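Geranylgeranyl pyrophosphate synthase (Corynebacterium glutamicum, PDB 3LK5) probably makes isoprenoid diphosphates by a magnesium-dependent prenyl transfer, as in other members of the FPP/GGPP synthase family. Local coordinates at residues A[104-109]-A[146-151]; A[162-167]-A[171-176]. All coordinates share one frame; numbering follows the deposited sequence.

Contact 1: residues A[104-109]-A[146-151]; sequences ALIHDD and SVSILA
His107 swings its ring away from its own carbonyl carbon (chi1 -73°) and so carries NE2 across to the backbone of Ile149. In Ile106 the CG2 branch lies anti to the backbone N, and this methyl is the one that faces Ser148. The two segments belong to the all-helical fold of the polyprenyl synthetases. Segments 104-109 and 146-151, on helices 87-111 and 144-164, run roughly antiparallel, their axes at 150° and 8.8 Å apart at closest approach. His107 NE2 donates to Ile149 O at 2.9 Å, and the bond is almost straight. The donor sits in the carbonyl plane on a lone pair, and the acceptor lies practically in the imidazole plane. The other ring nitrogen, ND1, is hydrogen-bonded to Asp153 of the second subunit. With both nitrogens engaged, the ring rotation is fixed. The carboxylate would be expected to polarise the imidazole. The neighbouring residue on helix 87-111, Asp108, is a magnesium ligand, although the metal is absent from this chain. Leu54 and Phe57 of helix 45-59 pack on Ile106. Ser148 OG turns back to Gly144 O within its own helix. Ile106 CG2 presses close on Ser148 O (3.1 Å), while Ser148 CB stands at an ordinary 3.9 Å from Ile106 CG2.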
loop_
_atom_site.group_PDB
_atom_site.type_symbol
_atom_site.label_atom_id
_atom_site.label_comp_id
_atom_site.label_asym_id
_atom_site.label_seq_id
_atom_site.Cartn_x
_atom_site.Cartn_y
_atom_site.Cartn_z
ATOM N N ALA A 104 -2.257 -2.542 -7.898
ATOM C CA ALA A 104 -1.736 -3.783 -8.457
ATOM C C ALA A 104 -1.152 -3.568 -9.869
ATOM O O ALA A 104 -0.039 -4.023 -10.167
ATOM C CB ALA A 104 -2.878 -4.866 -8.514
ATOM N N LEU A 105 -1.897 -2.877 -10.730
ATOM C CA LEU A 105 -1.457 -2.672 -12.127
ATOM C C LEU A 105 -0.249 -1.738 -12.209
ATOM O O LEU A 105 0.674 -1.985 -12.985
ATOM C CB LEU A 105 -2.608 -2.112 -12.989
ATOM C CG LEU A 105 -3.882 -2.947 -13.197
ATOM C CD1 LEU A 105 -4.976 -2.066 -13.817
ATOM C CD2 LEU A 105 -3.609 -4.096 -14.140
ATOM N N ILE A 106 -0.267 -0.664 -11.414
ATOM C CA ILE A 106 0.826 0.302 -11.403
ATOM C C ILE A 106 2.111 -0.359 -10.890
ATOM O O ILE A 106 3.170 -0.264 -11.547
ATOM C CB ILE A 106 0.453 1.572 -10.604
ATOM C CG1 ILE A 106 -0.665 2.311 -11.330
ATOM C CG2 ILE A 106 1.683 2.474 -10.398
ATOM C CD1 ILE A 106 -1.396 3.369 -10.474
ATOM N N HIS A 107 2.026 -1.044 -9.745
ATOM C CA HIS A 107 3.179 -1.774 -9.216
ATOM C C HIS A 107 3.649 -2.949 -10.100
ATOM O O HIS A 107 4.872 -3.143 -10.274
ATOM C CB HIS A 107 2.902 -2.223 -7.769
ATOM C CG HIS A 107 2.939 -1.094 -6.790
ATOM N ND1 HIS A 107 2.786 -1.278 -5.428
ATOM C CD2 HIS A 107 3.157 0.236 -6.971
ATOM C CE1 HIS A 107 2.905 -0.106 -4.820
ATOM N NE2 HIS A 107 3.150 0.823 -5.726
ATOM N N ASP A 108 2.695 -3.707 -10.663
ATOM C CA ASP A 108 3.035 -4.815 -11.591
ATOM C C ASP A 108 3.731 -4.296 -12.866
ATOM O O ASP A 108 4.613 -4.975 -13.411
ATOM C CB ASP A 108 1.812 -5.671 -11.981
ATOM C CG ASP A 108 1.326 -6.594 -10.841
ATOM O OD1 ASP A 108 2.067 -6.818 -9.861
ATOM O OD2 ASP A 108 0.180 -7.109 -10.919
ATOM N N ASP A 109 3.339 -3.106 -13.323
ATOM C CA ASP A 109 3.992 -2.433 -14.458
ATOM C C ASP A 109 5.492 -2.155 -14.195
ATOM O O ASP A 109 6.326 -2.318 -15.089
ATOM C CB ASP A 109 3.234 -1.147 -14.837
ATOM C CG ASP A 109 3.961 -0.315 -15.882
ATOM O OD1 ASP A 109 4.349 0.837 -15.570
ATOM O OD2 ASP A 109 4.166 -0.810 -17.017
ATOM N N SER A 146 9.654 6.212 -9.506
ATOM C CA SER A 146 9.370 6.758 -8.178
ATOM C C SER A 146 7.938 7.242 -8.038
ATOM O O SER A 146 7.276 6.964 -7.034
ATOM C CB SER A 146 10.331 7.901 -7.837
ATOM O OG SER A 146 11.665 7.439 -7.885
ATOM N N VAL A 147 7.470 8.004 -9.019
ATOM C CA VAL A 147 6.093 8.511 -8.975
ATOM C C VAL A 147 5.141 7.348 -9.010
ATOM O O VAL A 147 4.125 7.382 -8.318
ATOM C CB VAL A 147 5.782 9.526 -10.114
ATOM C CG1 VAL A 147 4.299 9.913 -10.132
ATOM C CG2 VAL A 147 6.659 10.776 -9.954
ATOM N N SER A 148 5.469 6.323 -9.800
ATOM C CA SER A 148 4.593 5.142 -9.941
ATOM C C SER A 148 4.466 4.373 -8.624
ATOM O O SER A 148 3.374 3.922 -8.266
ATOM C CB SER A 148 5.110 4.168 -11.011
ATOM O OG SER A 148 5.035 4.733 -12.294
ATOM N N ILE A 149 5.582 4.182 -7.924
ATOM C CA ILE A 149 5.518 3.449 -6.666
ATOM C C ILE A 149 4.587 4.204 -5.706
ATOM O O ILE A 149 3.688 3.590 -5.100
ATOM C CB ILE A 149 6.921 3.230 -6.033
ATOM C CG1 ILE A 149 7.722 2.216 -6.871
ATOM C CG2 ILE A 149 6.793 2.678 -4.628
ATOM C CD1 ILE A 149 9.149 2.124 -6.452
ATOM N N LEU A 150 4.772 5.523 -5.610
ATOM C CA LEU A 150 4.029 6.313 -4.611
ATOM C C LEU A 150 2.564 6.479 -5.047
ATOM O O LEU A 150 1.657 6.486 -4.197
ATOM C CB LEU A 150 4.688 7.678 -4.361
ATOM C CG LEU A 150 6.086 7.609 -3.775
ATOM C CD1 LEU A 150 6.710 8.984 -3.799
ATOM C CD2 LEU A 150 5.980 7.092 -2.318
ATOM N N ALA A 151 2.332 6.573 -6.364
ATOM C CA ALA A 151 0.940 6.677 -6.860
ATOM C C ALA A 151 0.182 5.414 -6.521
ATOM O O ALA A 151 -0.979 5.459 -6.087
ATOM C CB ALA A 151 0.897 6.911 -8.384
#

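Contact 2: residues A[162-167]-A[171-176]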
loop_
_atom_site.group_PDB
_atom_site.type_symbol
_atom_site.label_atom_id
_atom_site.label_comp_id
_atom_site.label_asym_id
_atom_site.label_seq_id
_atom_site.Cartn_x
_atom_site.Cartn_y
_atom_site.Cartn_z
HETATM N N MSE A 162 -11.781 4.473 1.203
HETATM C CA MSE A 162 -13.078 4.464 0.501
HETATM C C MSE A 162 -14.004 3.454 1.142
HETATM O O MSE A 162 -15.209 3.727 1.294
HETATM C CB MSE A 162 -12.899 4.158 -0.998
HETATM C CG MSE A 162 -14.219 4.368 -1.788
HETATM SE SE MSE A 162 -13.800 4.391 -3.688
HETATM C CE MSE A 162 -15.654 4.771 -4.414
ATOM N N LEU A 163 -13.454 2.302 1.548
ATOM C CA LEU A 163 -14.225 1.343 2.343
ATOM C C LEU A 163 -14.585 1.885 3.750
ATOM O O LEU A 163 -15.773 1.891 4.141
ATOM C CB LEU A 163 -13.469 -0.023 2.462
ATOM C CG LEU A 163 -14.199 -1.072 3.339
ATOM C CD1 LEU A 163 -15.561 -1.474 2.697
ATOM C CD2 LEU A 163 -13.288 -2.291 3.589
ATOM N N GLN A 164 -13.581 2.335 4.516
ATOM C CA GLN A 164 -13.831 2.685 5.927
ATOM C C GLN A 164 -14.725 3.934 6.018
ATOM O O GLN A 164 -15.480 4.062 6.985
ATOM C CB GLN A 164 -12.525 2.986 6.667
ATOM C CG GLN A 164 -11.591 1.719 6.800
ATOM C CD GLN A 164 -12.295 0.498 7.344
ATOM O OE1 GLN A 164 -13.153 0.602 8.214
ATOM N NE2 GLN A 164 -11.910 -0.686 6.841
ATOM N N ASP A 165 -14.673 4.785 5.000
ATOM C CA ASP A 165 -15.454 6.046 4.982
ATOM C C ASP A 165 -16.727 5.979 4.154
ATOM O O ASP A 165 -17.392 7.014 3.924
ATOM C CB ASP A 165 -14.607 7.239 4.507
ATOM C CG ASP A 165 -13.519 7.630 5.529
ATOM O OD1 ASP A 165 -13.702 7.498 6.761
ATOM O OD2 ASP A 165 -12.435 8.029 5.078
ATOM N N SER A 166 -17.082 4.759 3.744
ATOM C CA SER A 166 -18.204 4.515 2.822
ATOM C C SER A 166 -19.545 4.885 3.445
ATOM O O SER A 166 -20.510 5.154 2.715
ATOM C CB SER A 166 -18.249 3.034 2.439
ATOM O OG SER A 166 -18.368 2.221 3.605
ATOM N N GLY A 167 -19.609 4.847 4.776
ATOM C CA GLY A 167 -20.878 5.022 5.484
ATOM C C GLY A 167 -21.551 3.696 5.795
ATOM O O GLY A 167 -22.651 3.703 6.332
ATOM N N GLU A 171 -21.431 -2.523 12.153
ATOM C CA GLU A 171 -21.676 -3.962 12.057
ATOM C C GLU A 171 -21.274 -4.503 10.679
ATOM O O GLU A 171 -20.605 -5.557 10.576
ATOM C CB GLU A 171 -23.156 -4.273 12.348
ATOM C CG GLU A 171 -23.583 -3.949 13.792
ATOM C CD GLU A 171 -23.744 -2.428 14.146
ATOM O OE1 GLU A 171 -23.675 -1.491 13.290
ATOM O OE2 GLU A 171 -23.971 -2.172 15.354
ATOM N N ALA A 172 -21.677 -3.789 9.632
ATOM C CA ALA A 172 -21.319 -4.175 8.259
ATOM C C ALA A 172 -19.798 -4.134 8.068
ATOM O O ALA A 172 -19.221 -5.069 7.499
ATOM C CB ALA A 172 -22.018 -3.241 7.224
ATOM N N LEU A 173 -19.145 -3.080 8.556
ATOM C CA LEU A 173 -17.666 -3.028 8.482
ATOM C C LEU A 173 -17.010 -4.207 9.149
ATOM O O LEU A 173 -16.112 -4.822 8.576
ATOM C CB LEU A 173 -17.088 -1.694 9.045
ATOM C CG LEU A 173 -17.344 -0.494 8.158
ATOM C CD1 LEU A 173 -16.982 0.799 8.898
ATOM C CD2 LEU A 173 -16.563 -0.637 6.812
ATOM N N ALA A 174 -17.486 -4.559 10.344
ATOM C CA ALA A 174 -16.954 -5.713 11.020
ATOM C C ALA A 174 -17.131 -6.979 10.191
ATOM O O ALA A 174 -16.237 -7.846 10.181
ATOM C CB ALA A 174 -17.599 -5.898 12.433
ATOM N N ARG A 175 -18.281 -7.102 9.507
ATOM C CA ARG A 175 -18.537 -8.313 8.726
ATOM C C ARG A 175 -17.579 -8.412 7.534
ATOM O O ARG A 175 -17.286 -9.519 7.102
ATOM C CB ARG A 175 -19.999 -8.380 8.215
ATOM C CG ARG A 175 -21.034 -8.763 9.318
ATOM C CD ARG A 175 -22.419 -9.161 8.717
ATOM N NE ARG A 175 -22.994 -8.082 7.913
ATOM C CZ ARG A 175 -23.774 -7.115 8.407
ATOM N NH1 ARG A 175 -24.269 -6.163 7.600
ATOM N NH2 ARG A 175 -24.070 -7.090 9.709
ATOM N N THR A 176 -17.122 -7.271 7.024
ATOM C CA THR A 176 -16.195 -7.245 5.869
ATOM C C THR A 176 -14.811 -7.833 6.187
ATOM O O THR A 176 -14.086 -8.175 5.260
ATOM C CB THR A 176 -15.959 -5.836 5.257
ATOM O OG1 THR A 176 -15.247 -4.977 6.178
ATOM C CG2 THR A 176 -17.286 -5.166 4.817
HETATM O O HOH W 1 -12.857 -3.333 7.558
#
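Leu173 reaches across from helix 170-199 to the end of helix 144-164, and its two methyls do most of the touching. The contact flanks the short turn that joins these two consecutive helices of the all-helical prenyl synthase fold. In Leu173, chi1 (-72°) turns CG toward the end of helix 144-164, and chi2 near 169° sets CD2 against Leu163 O and Gln164 OE1. Leu173 CD2 lies 3.8 Å from Leu163 O and 4.2 Å from Leu163 CG. Gln164 starts away from the partner helix, but a bend at chi2 (-50°) folds its amide back. Gln164 OE1 lies 3.9 Å from both Leu173 CD1 and Leu173 CD2. The other end of the amide works through water: Gln164 NE2 donates to a water that in turn donates to Thr176 OG1. Thr176 OG1 gives its own proton to Leu173 O, on a lone pair in the carbonyl plane. With that proton committed, OG1 can offer a lone pair to the water. Leu163 CD2 lies 4.2 Å from Thr176 OG1. Leu168 in the connecting turn packs on both Leu163 and Leu173. Asp165 forms salt bridges with Arg177 and Arg181 of the second subunit. Ser166 curls back on the helix end, where Leu163 O accepts from both Ser166 N and Ser166 OG, the hydroxyl at 2.7 Å.

How the contacts relate
Helix 144-164 is common to both contacts. Contact 1 uses its first turns and contact 2 its last residues. In sequence, both segments of contact 1 come before either segment of contact 2. Their centres lie 26 Å apart, and their nearest atoms are about 13 Å apart, so they do not touch. Contact 1 pairs helix 144-164 with helix 87-111, near the magnesium-binding aspartates Asp108 and Asp112. Contact 2 joins it to the next helix, 170-199, away from those sites. That next helix carries Asp194, a third magnesium ligand. Both contacts also reach the second subunit, so helix 144-164 links the subunit's own helices to the dimer interface.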